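Local structure of vacuolar protein sorting-associated protein IST1 (Saccharomyces cerevisiae, 3GGY) at residues I10-K13 with T14-M18; L79-A82 with R83-V86; Q85-N88 with D89-T92; K123-S126 with Q127-D130. The protein regulates recruitment of the ATPase VPS4 to ESCRT-III during late multivesicular-body cargo sorting, the part described here being its N-terminal, ESCRT-III-like helical domain. All blocks are in the same frame, centred on the assembly; numbering follows the deposited sequence.

Contact 1: I10-K13 with T14-M18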
ATOM      1  N   ILE A  10      23.665  -8.756  -4.072  1.00 30.55           N
ATOM      2  CA  ILE A  10      23.607  -9.016  -2.640  1.00 30.70           C
ATOM      3  C   ILE A  10      22.904  -7.879  -1.911  1.00 30.84           C
ATOM      4  O   ILE A  10      22.085  -8.115  -1.019  1.00 30.72           O
ATOM      5  CB  ILE A  10      25.021  -9.210  -2.052  1.00 29.79           C
ATOM      6  CG1 ILE A  10      25.669 -10.448  -2.676  1.00 29.81           C
ATOM      7  CG2 ILE A  10      24.943  -9.357  -0.542  1.00 31.33           C
ATOM      8  CD1 ILE A  10      27.087 -10.708  -2.221  1.00 29.32           C
ATOM      9  N   LYS A  11      23.215  -6.644  -2.293  1.00 30.28           N
ATOM     10  CA  LYS A  11      22.588  -5.490  -1.666  1.00 29.65           C
ATOM     11  C   LYS A  11      21.090  -5.481  -1.962  1.00 29.46           C
ATOM     12  O   LYS A  11      20.287  -5.106  -1.108  1.00 28.71           O
ATOM     13  CB  LYS A  11      23.221  -4.189  -2.168  1.00 31.12           C
ATOM     14  CG  LYS A  11      24.698  -4.050  -1.834  1.00 34.23           C
ATOM     15  CD  LYS A  11      25.185  -2.617  -2.028  1.00 37.29           C
ATOM     16  CE  LYS A  11      24.970  -2.137  -3.451  1.00 39.02           C
ATOM     17  NZ  LYS A  11      25.710  -2.972  -4.438  1.00 42.38           N
ATOM     18  N   LEU A  12      20.721  -5.899  -3.170  1.00 27.65           N
ATOM     19  CA  LEU A  12      19.313  -5.935  -3.562  1.00 26.50           C
ATOM     20  C   LEU A  12      18.575  -7.013  -2.774  1.00 26.87           C
ATOM     21  O   LEU A  12      17.466  -6.789  -2.281  1.00 24.87           O
ATOM     22  CB  LEU A  12      19.180  -6.203  -5.066  1.00 25.39           C
ATOM     23  CG  LEU A  12      17.758  -6.299  -5.636  1.00 25.28           C
ATOM     24  CD1 LEU A  12      17.004  -5.000  -5.384  1.00 22.43           C
ATOM     25  CD2 LEU A  12      17.823  -6.594  -7.127  1.00 27.35           C
ATOM     26  N   LYS A  13      19.195  -8.183  -2.648  1.00 24.87           N
ATOM     27  CA  LYS A  13      18.582  -9.280  -1.913  1.00 25.64           C
ATOM     28  C   LYS A  13      18.330  -8.852  -0.475  1.00 23.71           C
ATOM     29  O   LYS A  13      17.243  -9.062   0.061  1.00 23.12           O
ATOM     30  CB  LYS A  13      19.488 -10.514  -1.932  1.00 27.03           C
ATOM     31  CG  LYS A  13      18.895 -11.717  -1.209  1.00 30.62           C
ATOM     32  CD  LYS A  13      19.794 -12.945  -1.316  1.00 33.00           C
ATOM     33  CE  LYS A  13      21.124 -12.731  -0.603  1.00 36.42           C
ATOM     34  NZ  LYS A  13      22.009 -13.931  -0.691  1.00 38.16           N
ATOM     35  N   THR A  14      19.343  -8.247   0.140  1.00 24.12           N
ATOM     36  CA  THR A  14      19.246  -7.775   1.517  1.00 25.25           C
ATOM     37  C   THR A  14      18.110  -6.768   1.650  1.00 24.72           C
ATOM     38  O   THR A  14      17.327  -6.812   2.601  1.00 23.43           O
ATOM     39  CB  THR A  14      20.547  -7.079   1.967  1.00 27.84           C
ATOM     40  OG1 THR A  14      21.638  -8.002   1.890  1.00 30.88           O
ATOM     41  CG2 THR A  14      20.418  -6.576   3.397  1.00 28.95           C
ATOM     42  N   CYS A  15      18.035  -5.855   0.689  1.00 22.27           N
ATOM     43  CA  CYS A  15      17.009  -4.823   0.686  1.00 20.41           C
ATOM     44  C   CYS A  15      15.606  -5.411   0.577  1.00 18.04           C
ATOM     45  O   CYS A  15      14.725  -5.088   1.373  1.00 16.43           O
ATOM     46  CB  CYS A  15      17.252  -3.852  -0.473  1.00 21.55           C
ATOM     47  SG  CYS A  15      16.009  -2.542  -0.610  1.00 22.64           S
ATOM     48  N   LEU A  16      15.404  -6.277  -0.409  1.00 17.40           N
ATOM     49  CA  LEU A  16      14.102  -6.894  -0.621  1.00 17.67           C
ATOM     50  C   LEU A  16      13.656  -7.713   0.587  1.00 18.03           C
ATOM     51  O   LEU A  16      12.488  -7.678   0.967  1.00 16.56           O
ATOM     52  CB  LEU A  16      14.130  -7.770  -1.873  1.00 17.84           C
ATOM     53  CG  LEU A  16      14.211  -7.009  -3.201  1.00 16.65           C
ATOM     54  CD1 LEU A  16      14.462  -7.975  -4.344  1.00 17.02           C
ATOM     55  CD2 LEU A  16      12.911  -6.246  -3.432  1.00 18.90           C
ATOM     56  N   LYS A  17      14.586  -8.439   1.200  1.00 18.93           N
ATOM     57  CA  LYS A  17      14.231  -9.243   2.364  1.00 20.11           C
ATOM     58  C   LYS A  17      13.763  -8.369   3.522  1.00 19.59           C
ATOM     59  O   LYS A  17      12.802  -8.710   4.215  1.00 20.38           O
ATOM     60  CB  LYS A  17      15.420 -10.107   2.803  1.00 21.44           C
ATOM     61  CG  LYS A  17      15.663 -11.303   1.899  1.00 24.85           C
ATOM     62  CD  LYS A  17      16.804 -12.169   2.420  1.00 28.25           C
ATOM     63  CE  LYS A  17      17.021 -13.384   1.532  1.00 31.04           C
ATOM     64  NZ  LYS A  17      15.830 -14.280   1.509  1.00 33.90           N
ATOM     65  N   MET A  18      14.438  -7.243   3.728  1.00 19.61           N
ATOM     66  CA  MET A  18      14.078  -6.326   4.802  1.00 20.91           C
ATOM     67  C   MET A  18      12.742  -5.669   4.475  1.00 20.77           C
ATOM     68  O   MET A  18      11.900  -5.483   5.355  1.00 19.27           O
ATOM     69  CB  MET A  18      15.157  -5.255   4.978  1.00 24.51           C
ATOM     70  CG  MET A  18      14.890  -4.258   6.099  1.00 30.82           C
ATOM     71  SD  MET A  18      15.178  -4.895   7.768  1.00 40.19           S
ATOM     72  CE  MET A  18      13.546  -5.359   8.266  1.00 37.88           C
TER

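Contact 2: L79-A82 with R83-V86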
ATOM      1  N   LEU A  79       8.126 -11.226  -5.483  1.00 19.80           N
ATOM      2  CA  LEU A  79       8.327 -11.518  -6.898  1.00 18.92           C
ATOM      3  C   LEU A  79       9.754 -11.167  -7.299  1.00 20.43           C
ATOM      4  O   LEU A  79      10.472 -11.990  -7.875  1.00 20.79           O
ATOM      5  CB  LEU A  79       7.330 -10.719  -7.744  1.00 19.40           C
ATOM      6  CG  LEU A  79       7.408 -10.859  -9.268  1.00 19.24           C
ATOM      7  CD1 LEU A  79       6.112 -10.370  -9.881  1.00 20.97           C
ATOM      8  CD2 LEU A  79       8.591 -10.077  -9.819  1.00 21.44           C
ATOM      9  N   LEU A  80      10.165  -9.940  -6.990  1.00 18.77           N
ATOM     10  CA  LEU A  80      11.508  -9.478  -7.314  1.00 19.47           C
ATOM     11  C   LEU A  80      12.575 -10.301  -6.599  1.00 20.17           C
ATOM     12  O   LEU A  80      13.651 -10.544  -7.146  1.00 19.69           O
ATOM     13  CB  LEU A  80      11.664  -8.005  -6.930  1.00 19.60           C
ATOM     14  CG  LEU A  80      10.806  -7.016  -7.718  1.00 19.57           C
ATOM     15  CD1 LEU A  80      11.022  -5.605  -7.178  1.00 18.21           C
ATOM     16  CD2 LEU A  80      11.177  -7.087  -9.194  1.00 19.48           C
ATOM     17  N   LEU A  81      12.279 -10.721  -5.374  1.00 19.37           N
ATOM     18  CA  LEU A  81      13.235 -11.501  -4.599  1.00 20.62           C
ATOM     19  C   LEU A  81      13.543 -12.826  -5.276  1.00 22.29           C
ATOM     20  O   LEU A  81      14.689 -13.280  -5.279  1.00 23.05           O
ATOM     21  CB  LEU A  81      12.696 -11.770  -3.193  1.00 21.18           C
ATOM     22  CG  LEU A  81      13.625 -12.585  -2.284  1.00 22.07           C
ATOM     23  CD1 LEU A  81      14.949 -11.851  -2.113  1.00 21.87           C
ATOM     24  CD2 LEU A  81      12.960 -12.809  -0.931  1.00 21.50           C
ATOM     25  N   ALA A  82      12.518 -13.440  -5.854  1.00 23.57           N
ATOM     26  CA  ALA A  82      12.678 -14.722  -6.531  1.00 27.58           C
ATOM     27  C   ALA A  82      13.357 -14.599  -7.892  1.00 29.16           C
ATOM     28  O   ALA A  82      13.859 -15.588  -8.433  1.00 29.96           O
ATOM     29  CB  ALA A  82      11.323 -15.395  -6.688  1.00 27.10           C
ATOM     30  N   ARG A  83      13.381 -13.388  -8.441  1.00 29.07           N
ATOM     31  CA  ARG A  83      13.986 -13.146  -9.748  1.00 30.73           C
ATOM     32  C   ARG A  83      15.191 -12.211  -9.667  1.00 30.68           C
ATOM     33  O   ARG A  83      15.568 -11.587 -10.661  1.00 30.00           O
ATOM     34  CB  ARG A  83      12.941 -12.548 -10.697  1.00 32.66           C
ATOM     35  CG  ARG A  83      11.653 -13.358 -10.807  1.00 35.70           C
ATOM     36  CD  ARG A  83      10.633 -12.662 -11.697  1.00 40.01           C
ATOM     37  NE  ARG A  83       9.373 -13.398 -11.806  1.00 42.72           N
ATOM     38  CZ  ARG A  83       9.176 -14.452 -12.593  1.00 43.87           C
ATOM     39  NH1 ARG A  83      10.157 -14.914 -13.360  1.00 43.46           N
ATOM     40  NH2 ARG A  83       7.989 -15.046 -12.620  1.00 46.12           N
ATOM     41  N   VAL A  84      15.801 -12.126  -8.488  1.00 29.51           N
ATOM     42  CA  VAL A  84      16.949 -11.248  -8.277  1.00 32.59           C
ATOM     43  C   VAL A  84      18.093 -11.430  -9.274  1.00 33.46           C
ATOM     44  O   VAL A  84      18.672 -10.450  -9.743  1.00 33.13           O
ATOM     45  CB  VAL A  84      17.510 -11.406  -6.848  1.00 32.61           C
ATOM     46  CG1 VAL A  84      18.747 -10.540  -6.668  1.00 34.93           C
ATOM     47  CG2 VAL A  84      16.456 -11.015  -5.840  1.00 31.99           C
ATOM     48  N   GLN A  85      18.420 -12.677  -9.596  1.00 34.78           N
ATOM     49  CA  GLN A  85      19.507 -12.951 -10.531  1.00 36.53           C
ATOM     50  C   GLN A  85      19.247 -12.407 -11.936  1.00 36.84           C
ATOM     51  O   GLN A  85      20.186 -12.070 -12.660  1.00 37.46           O
ATOM     52  CB  GLN A  85      19.788 -14.458 -10.595  1.00 37.96           C
ATOM     53  CG  GLN A  85      18.601 -15.325 -10.995  1.00 40.52           C
ATOM     54  CD  GLN A  85      17.448 -15.244 -10.011  1.00 42.22           C
ATOM     55  OE1 GLN A  85      17.632 -15.408  -8.804  1.00 42.94           O
ATOM     56  NE2 GLN A  85      16.248 -15.000 -10.525  1.00 43.22           N
ATOM     57  N   VAL A  86      17.978 -12.312 -12.318  1.00 36.20           N
ATOM     58  CA  VAL A  86      17.621 -11.804 -13.640  1.00 35.34           C
ATOM     59  C   VAL A  86      17.739 -10.280 -13.687  1.00 34.70           C
ATOM     60  O   VAL A  86      18.184  -9.710 -14.683  1.00 32.88           O
ATOM     61  CB  VAL A  86      16.183 -12.200 -14.019  1.00 36.66           C
ATOM     62  CG1 VAL A  86      15.904 -11.815 -15.458  1.00 37.26           C
ATOM     63  CG2 VAL A  86      15.983 -13.694 -13.820  1.00 37.47           C
TER

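Contact 3: Q85-N88 with D89-T92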
ATOM      1  N   GLN A  85      18.420 -12.677  -9.596  1.00 34.78           N
ATOM      2  CA  GLN A  85      19.507 -12.951 -10.531  1.00 36.53           C
ATOM      3  C   GLN A  85      19.247 -12.407 -11.936  1.00 36.84           C
ATOM      4  O   GLN A  85      20.186 -12.070 -12.660  1.00 37.46           O
ATOM      5  CB  GLN A  85      19.788 -14.458 -10.595  1.00 37.96           C
ATOM      6  CG  GLN A  85      18.601 -15.325 -10.995  1.00 40.52           C
ATOM      7  CD  GLN A  85      17.448 -15.244 -10.011  1.00 42.22           C
ATOM      8  OE1 GLN A  85      17.632 -15.408  -8.804  1.00 42.94           O
ATOM      9  NE2 GLN A  85      16.248 -15.000 -10.525  1.00 43.22           N
ATOM     10  N   VAL A  86      17.978 -12.312 -12.318  1.00 36.20           N
ATOM     11  CA  VAL A  86      17.621 -11.804 -13.640  1.00 35.34           C
ATOM     12  C   VAL A  86      17.739 -10.280 -13.687  1.00 34.70           C
ATOM     13  O   VAL A  86      18.184  -9.710 -14.683  1.00 32.88           O
ATOM     14  CB  VAL A  86      16.183 -12.200 -14.019  1.00 36.66           C
ATOM     15  CG1 VAL A  86      15.904 -11.815 -15.458  1.00 37.26           C
ATOM     16  CG2 VAL A  86      15.983 -13.694 -13.820  1.00 37.47           C
ATOM     17  N   ILE A  87      17.339  -9.628 -12.601  1.00 33.75           N
ATOM     18  CA  ILE A  87      17.401  -8.174 -12.511  1.00 32.75           C
ATOM     19  C   ILE A  87      18.845  -7.711 -12.645  1.00 32.64           C
ATOM     20  O   ILE A  87      19.123  -6.598 -13.101  1.00 31.64           O
ATOM     21  CB  ILE A  87      16.842  -7.682 -11.158  1.00 32.07           C
ATOM     22  CG1 ILE A  87      15.377  -8.098 -11.030  1.00 32.37           C
ATOM     23  CG2 ILE A  87      17.000  -6.172 -11.042  1.00 32.35           C
ATOM     24  CD1 ILE A  87      14.776  -7.817  -9.677  1.00 31.81           C
ATOM     25  N   ASN A  88      19.764  -8.581 -12.251  1.00 32.49           N
ATOM     26  CA  ASN A  88      21.180  -8.262 -12.320  1.00 32.68           C
ATOM     27  C   ASN A  88      21.630  -8.034 -13.760  1.00 31.72           C
ATOM     28  O   ASN A  88      22.643  -7.382 -14.001  1.00 32.39           O
ATOM     29  CB  ASN A  88      21.996  -9.391 -11.688  1.00 33.24           C
ATOM     30  CG  ASN A  88      23.477  -9.093 -11.668  1.00 34.89           C
ATOM     31  OD1 ASN A  88      23.906  -8.056 -11.157  1.00 34.18           O
ATOM     32  ND2 ASN A  88      24.271 -10.003 -12.219  1.00 36.37           N
ATOM     33  N   ASP A  89      20.868  -8.560 -14.714  1.00 32.00           N
ATOM     34  CA  ASP A  89      21.206  -8.409 -16.127  1.00 32.38           C
ATOM     35  C   ASP A  89      20.431  -7.284 -16.810  1.00 32.36           C
ATOM     36  O   ASP A  89      20.341  -7.247 -18.039  1.00 33.38           O
ATOM     37  CB  ASP A  89      20.954  -9.721 -16.876  1.00 33.97           C
ATOM     38  CG  ASP A  89      21.781 -10.870 -16.333  1.00 34.49           C
ATOM     39  OD1 ASP A  89      22.991 -10.672 -16.094  1.00 34.76           O
ATOM     40  OD2 ASP A  89      21.223 -11.972 -16.153  1.00 35.74           O
ATOM     41  N   ILE A  90      19.873  -6.373 -16.018  1.00 30.20           N
ATOM     42  CA  ILE A  90      19.113  -5.250 -16.561  1.00 28.03           C
ATOM     43  C   ILE A  90      19.898  -3.956 -16.369  1.00 28.48           C
ATOM     44  O   ILE A  90      20.192  -3.563 -15.239  1.00 28.05           O
ATOM     45  CB  ILE A  90      17.743  -5.113 -15.865  1.00 27.64           C
ATOM     46  CG1 ILE A  90      16.986  -6.440 -15.946  1.00 25.45           C
ATOM     47  CG2 ILE A  90      16.925  -4.019 -16.537  1.00 25.49           C
ATOM     48  CD1 ILE A  90      15.693  -6.459 -15.157  1.00 28.41           C
ATOM     49  N   SER A  91      20.239  -3.298 -17.474  1.00 26.44           N
ATOM     50  CA  SER A  91      21.005  -2.060 -17.408  1.00 26.35           C
ATOM     51  C   SER A  91      20.290  -0.871 -18.044  1.00 24.31           C
ATOM     52  O   SER A  91      20.713   0.274 -17.879  1.00 24.05           O
ATOM     53  CB  SER A  91      22.369  -2.255 -18.078  1.00 29.54           C
ATOM     54  OG  SER A  91      22.220  -2.662 -19.429  1.00 31.96           O
ATOM     55  N   THR A  92      19.213  -1.141 -18.773  1.00 23.86           N
ATOM     56  CA  THR A  92      18.453  -0.076 -19.420  1.00 22.42           C
ATOM     57  C   THR A  92      16.952  -0.257 -19.266  1.00 22.28           C
ATOM     58  O   THR A  92      16.453  -1.373 -19.089  1.00 19.99           O
ATOM     59  CB  THR A  92      18.751   0.010 -20.933  1.00 23.88           C
ATOM     60  OG1 THR A  92      18.175  -1.122 -21.600  1.00 23.49           O
ATOM     61  CG2 THR A  92      20.247   0.041 -21.183  1.00 24.24           C
TER
HETATM   62  O   HOH W   1      22.174 -13.698 -14.560  1.00 43.55           O

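Contact 4: K123-S126 with Q127-D130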
ATOM      1  N   LYS A 123      11.010   2.592   5.549  1.00 22.13           N
ATOM      2  CA  LYS A 123      12.118   3.369   5.002  1.00 23.63           C
ATOM      3  C   LYS A 123      12.965   2.669   3.954  1.00 22.68           C
ATOM      4  O   LYS A 123      13.451   3.311   3.025  1.00 23.89           O
ATOM      5  CB  LYS A 123      13.039   3.845   6.131  1.00 25.78           C
ATOM      6  CG  LYS A 123      12.378   4.787   7.111  1.00 30.96           C
ATOM      7  CD  LYS A 123      13.371   5.296   8.144  1.00 35.18           C
ATOM      8  CE  LYS A 123      12.657   6.064   9.242  1.00 36.33           C
ATOM      9  NZ  LYS A 123      11.651   5.207   9.932  1.00 38.84           N
ATOM     10  N   GLU A 124      13.152   1.362   4.105  1.00 22.00           N
ATOM     11  CA  GLU A 124      13.969   0.591   3.173  1.00 22.74           C
ATOM     12  C   GLU A 124      13.550   0.692   1.709  1.00 21.50           C
ATOM     13  O   GLU A 124      14.360   0.449   0.820  1.00 20.43           O
ATOM     14  CB  GLU A 124      13.991  -0.885   3.584  1.00 25.83           C
ATOM     15  CG  GLU A 124      14.704  -1.179   4.900  1.00 30.43           C
ATOM     16  CD  GLU A 124      14.044  -0.520   6.098  1.00 32.04           C
ATOM     17  OE1 GLU A 124      12.797  -0.540   6.182  1.00 31.15           O
ATOM     18  OE2 GLU A 124      14.776   0.008   6.965  1.00 33.91           O
ATOM     19  N   LEU A 125      12.295   1.043   1.443  1.00 18.28           N
ATOM     20  CA  LEU A 125      11.859   1.152   0.055  1.00 16.79           C
ATOM     21  C   LEU A 125      12.706   2.169  -0.705  1.00 16.12           C
ATOM     22  O   LEU A 125      12.939   2.015  -1.905  1.00 15.27           O
ATOM     23  CB  LEU A 125      10.378   1.542  -0.026  1.00 14.62           C
ATOM     24  CG  LEU A 125       9.351   0.497   0.429  1.00 15.19           C
ATOM     25  CD1 LEU A 125       7.970   1.128   0.447  1.00 15.67           C
ATOM     26  CD2 LEU A 125       9.381  -0.718  -0.500  1.00 15.08           C
ATOM     27  N   SER A 126      13.175   3.203  -0.010  1.00 16.55           N
ATOM     28  CA  SER A 126      13.998   4.229  -0.655  1.00 18.02           C
ATOM     29  C   SER A 126      15.288   3.623  -1.201  1.00 18.80           C
ATOM     30  O   SER A 126      15.862   4.122  -2.171  1.00 18.03           O
ATOM     31  CB  SER A 126      14.327   5.361   0.329  1.00 21.84           C
ATOM     32  OG  SER A 126      15.050   4.880   1.448  1.00 27.45           O
ATOM     33  N   GLN A 127      15.741   2.542  -0.576  1.00 18.46           N
ATOM     34  CA  GLN A 127      16.954   1.862  -1.013  1.00 19.52           C
ATOM     35  C   GLN A 127      16.762   1.240  -2.390  1.00 19.41           C
ATOM     36  O   GLN A 127      17.712   1.126  -3.164  1.00 18.61           O
ATOM     37  CB  GLN A 127      17.338   0.772  -0.009  1.00 22.14           C
ATOM     38  CG  GLN A 127      17.965   1.295   1.268  1.00 25.70           C
ATOM     39  CD  GLN A 127      18.016   0.239   2.355  1.00 28.43           C
ATOM     40  OE1 GLN A 127      18.317  -0.926   2.090  1.00 31.98           O
ATOM     41  NE2 GLN A 127      17.731   0.644   3.587  1.00 29.66           N
ATOM     42  N   LEU A 128      15.532   0.830  -2.695  1.00 19.24           N
ATOM     43  CA  LEU A 128      15.243   0.232  -3.995  1.00 19.67           C
ATOM     44  C   LEU A 128      15.425   1.286  -5.074  1.00 19.94           C
ATOM     45  O   LEU A 128      15.967   1.007  -6.150  1.00 18.73           O
ATOM     46  CB  LEU A 128      13.815  -0.313  -4.038  1.00 20.37           C
ATOM     47  CG  LEU A 128      13.529  -1.536  -3.166  1.00 22.96           C
ATOM     48  CD1 LEU A 128      12.064  -1.904  -3.291  1.00 22.87           C
ATOM     49  CD2 LEU A 128      14.414  -2.705  -3.596  1.00 23.61           C
ATOM     50  N   LYS A 129      14.973   2.502  -4.787  1.00 18.84           N
ATOM     51  CA  LYS A 129      15.117   3.592  -5.739  1.00 18.16           C
ATOM     52  C   LYS A 129      16.600   3.830  -5.992  1.00 18.61           C
ATOM     53  O   LYS A 129      17.039   3.888  -7.139  1.00 16.66           O
ATOM     54  CB  LYS A 129      14.485   4.876  -5.202  1.00 18.25           C
ATOM     55  CG  LYS A 129      14.580   6.042  -6.174  1.00 20.85           C
ATOM     56  CD  LYS A 129      14.014   7.325  -5.588  1.00 24.42           C
ATOM     57  CE  LYS A 129      15.024   8.024  -4.699  1.00 28.82           C
ATOM     58  NZ  LYS A 129      16.180   8.533  -5.489  1.00 31.85           N
ATOM     59  N   ASP A 130      17.369   3.957  -4.914  1.00 17.19           N
ATOM     60  CA  ASP A 130      18.802   4.194  -5.041  1.00 19.15           C
ATOM     61  C   ASP A 130      19.483   3.096  -5.854  1.00 18.24           C
ATOM     62  O   ASP A 130      20.323   3.377  -6.713  1.00 17.32           O
ATOM     63  CB  ASP A 130      19.456   4.295  -3.659  1.00 21.86           C
ATOM     64  CG  ASP A 130      18.956   5.485  -2.860  1.00 26.67           C
ATOM     65  OD1 ASP A 130      18.703   6.548  -3.465  1.00 30.17           O
ATOM     66  OD2 ASP A 130      18.831   5.365  -1.623  1.00 30.62           O
TER
HETATM   67  O   HOH W   2      16.530   3.429   4.117  1.00 46.55           O
HETATM   68  O   HOH W   3      17.754   5.866   0.759  1.00 31.62           O
HETATM   69  O   HOH W   4      16.489   7.550  -2.117  1.00 46.65           O

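Contact 1: I10-K13 with T14-M18
Ile10 O takes two hydrogen bonds from the same residue one helical turn on, the backbone N of Thr14 at 3.0 Å and its hydroxyl OG1 at 2.9 Å. The two donors reach the carbonyl from opposite faces of its plane. OG1 can fold back in this way because it stands beside its own backbone N, opposite the carbonyl carbon (chi1 -60°), which points the hydroxyl at the preceding turn. The remaining backbone bonds follow the alpha-helical pattern, the straightest being Leu16 N to Leu12 O at 2.8 Å with an N-H...O angle of 173°.

All nine residues lie near the start of helix 8-46, the long first helix of this ESCRT-III-like helical domain, and the apolar contacts mark its buried side. Leu12 and Leu16 meet slantwise through their branches, with Leu12 CG 3.9 Å from Leu16 CD1. Beyond them, Leu12 packs on Val84 and Ile87, while Leu16 lies on Leu80 and on Leu128.

On the exposed side, Lys13 and Lys17 run alongside each other in the same direction, touching through their aliphatic parts at Lys13 CG and Lys17 CE, 3.7 Å apart. Both also rest against Leu81. The two ammonium groups diverge, with NZ of Lys13 6.6 Å from NZ of Lys17, a separation that should ease the repulsion between their like charges.

Contact 2: L79-A82 with R83-V86
Arg83 occupies the break between two helices, with Leu79 and Leu80 of helix 50-82 behind it and the short helix 84-87 ahead, for which it is the N-cap residue. The backbone N of Arg83 makes a bifurcated bond back to the longer helix, 3.1 Å to Leu80 O and, weakly, 3.3 Å to Leu79 O. Neither is straight, and the donor stands well above the Leu80 carbonyl plane. On the far side of the break Arg83 O accepts from Val86 N, an i to i+3 bond at the start of the short helix.

Apolar contacts flank this junction. The aliphatic part of Arg83 passes obliquely over Leu79, its CD lying 3.8 Å from Leu79 CD2; that methyl also sits at the edge of the guanidinium, near its plane. Leu81 CD1 meets Val84 CG2 at 4.1 Å on the side turned to helix 8-46, where Leu81 packs on Ile20 and Val84 on Thr9 and Leu16.

A side-chain amide spans the gap from the new helix. Gln85 has CG wedged between its backbone N and carbonyl carbon (chi1 58°) and bends again at chi2, which curls the chain backward and delivers NE2 to Ala82 O at 3.2 Å, with the acceptor close to the amide plane and an N-H...O angle of 159°.

Contact 3: Q85-N88 with D89-T92
Asp89 N and Ile90 N turn back on carbonyls of the short helix, Asp89 N bonding to Val86 O at 2.9 Å and Ile90 N to Ile87 O at 3.0 Å. In both, the donor stands well above the plane of the carbonyl it meets, in keeping with the i to i+3 spacing.

Side chains follow the same backward path. Ile90 has CG1 beside its own backbone N, opposite the carbonyl carbon (chi1 -54°), and this lays CD1 over the backbone of Ile87, 3.6 Å from Ile87 CA; the two side chains themselves only brush, Ile90 CD1 lying 4.3 Å from Ile87 CG2. Asp89 likewise directs its carboxylate at the preceding turn, where a water donates to both Asp89 OD2, at 2.5 Å, and Gln85 O, at 3.2 Å. The amide of Asn88 and the carboxylate of Asp89 are near neighbours without bonding, their planes turned 47° apart.

Ile87 to Ile90 form a type I beta turn that leads the chain from helix 84-87 towards helix 93-99. Thr92 is the N-cap of that next helix, and its side chain caps a backbone N within it.

Further out, Lys135 NZ bonds to Asn88 O from helix 125-135. His100 lies against both Val86 and Ile90, and Asn88 packs on Phe8 and Thr9 of the first helix. Gln95 OE1 accepts hydrogen bonds from Ser91 N and Thr92 N, tying the residues after the turn to the first turn of helix 93-99.

Contact 4: K123-S126 with Q127-D130
Ser126 OG is gripped from two sides, donating to Lys123 O at 2.7 Å and accepting from a water, which passes the link on to Asp130 OD2 near the N-terminal end of helix 125-135. Its chi1 of 61° places OG between the backbone N and the carbonyl carbon, within reach of the preceding turn. Lys123 O also accepts from Ser126 N, so one residue supplies two donors to one carbonyl.

The backbone bonds change character along the segment. Gln127 N to Glu124 O, at 2.9 Å, and Leu128 N to Leu125 O, at 3.0 Å, are bent i to i+3 bonds with the donor above the carbonyl plane, whereas Asp130 N to Ser126 O is a straight i to i+4 bond with an N-H...O angle of 168°.

Glu124 and Gln127 reach out next to each other in a common direction, with Gln127 NE2 3.8 Å from Glu124 CG and the amide nearly perpendicular to the carboxylate. The carboxylate itself turns to Arg22 of helix 8-46 in a salt bridge, and Gln127 NE2 donates a hydrogen bond to a second water. On the buried side, Leu125 and Leu128 converge on Leu112 of helix 105-115, and Leu128 further packs on Cys15. Where the two leucines touch each other, Leu125 CD2 is 4.0 Å from Leu128 CD1.

How the contacts relate
Every contact is local, joining adjacent pieces of chain, so none closes a long loop and none nests within or crosses another. Contact 1 comes first, on helix 8-46. Contact 2 follows where helix 50-82 gives way to helix 84-87, and contact 3 continues directly from it, sharing Gln85 and Val86, to turn the chain towards helix 93-99. Contact 4 lies at the N-terminal part of helix 125-135. Contact 1 touches all three others, reaching contact 4 where Met18 CG lies 3.3 Å from Glu124 CG. Contacts 2 and 3 also touch, with Leu80 CD2 3.7 Å from Ile87 CD1. Contacts 2 and 4 do not touch each other, but contact 1 on the first helix touches both.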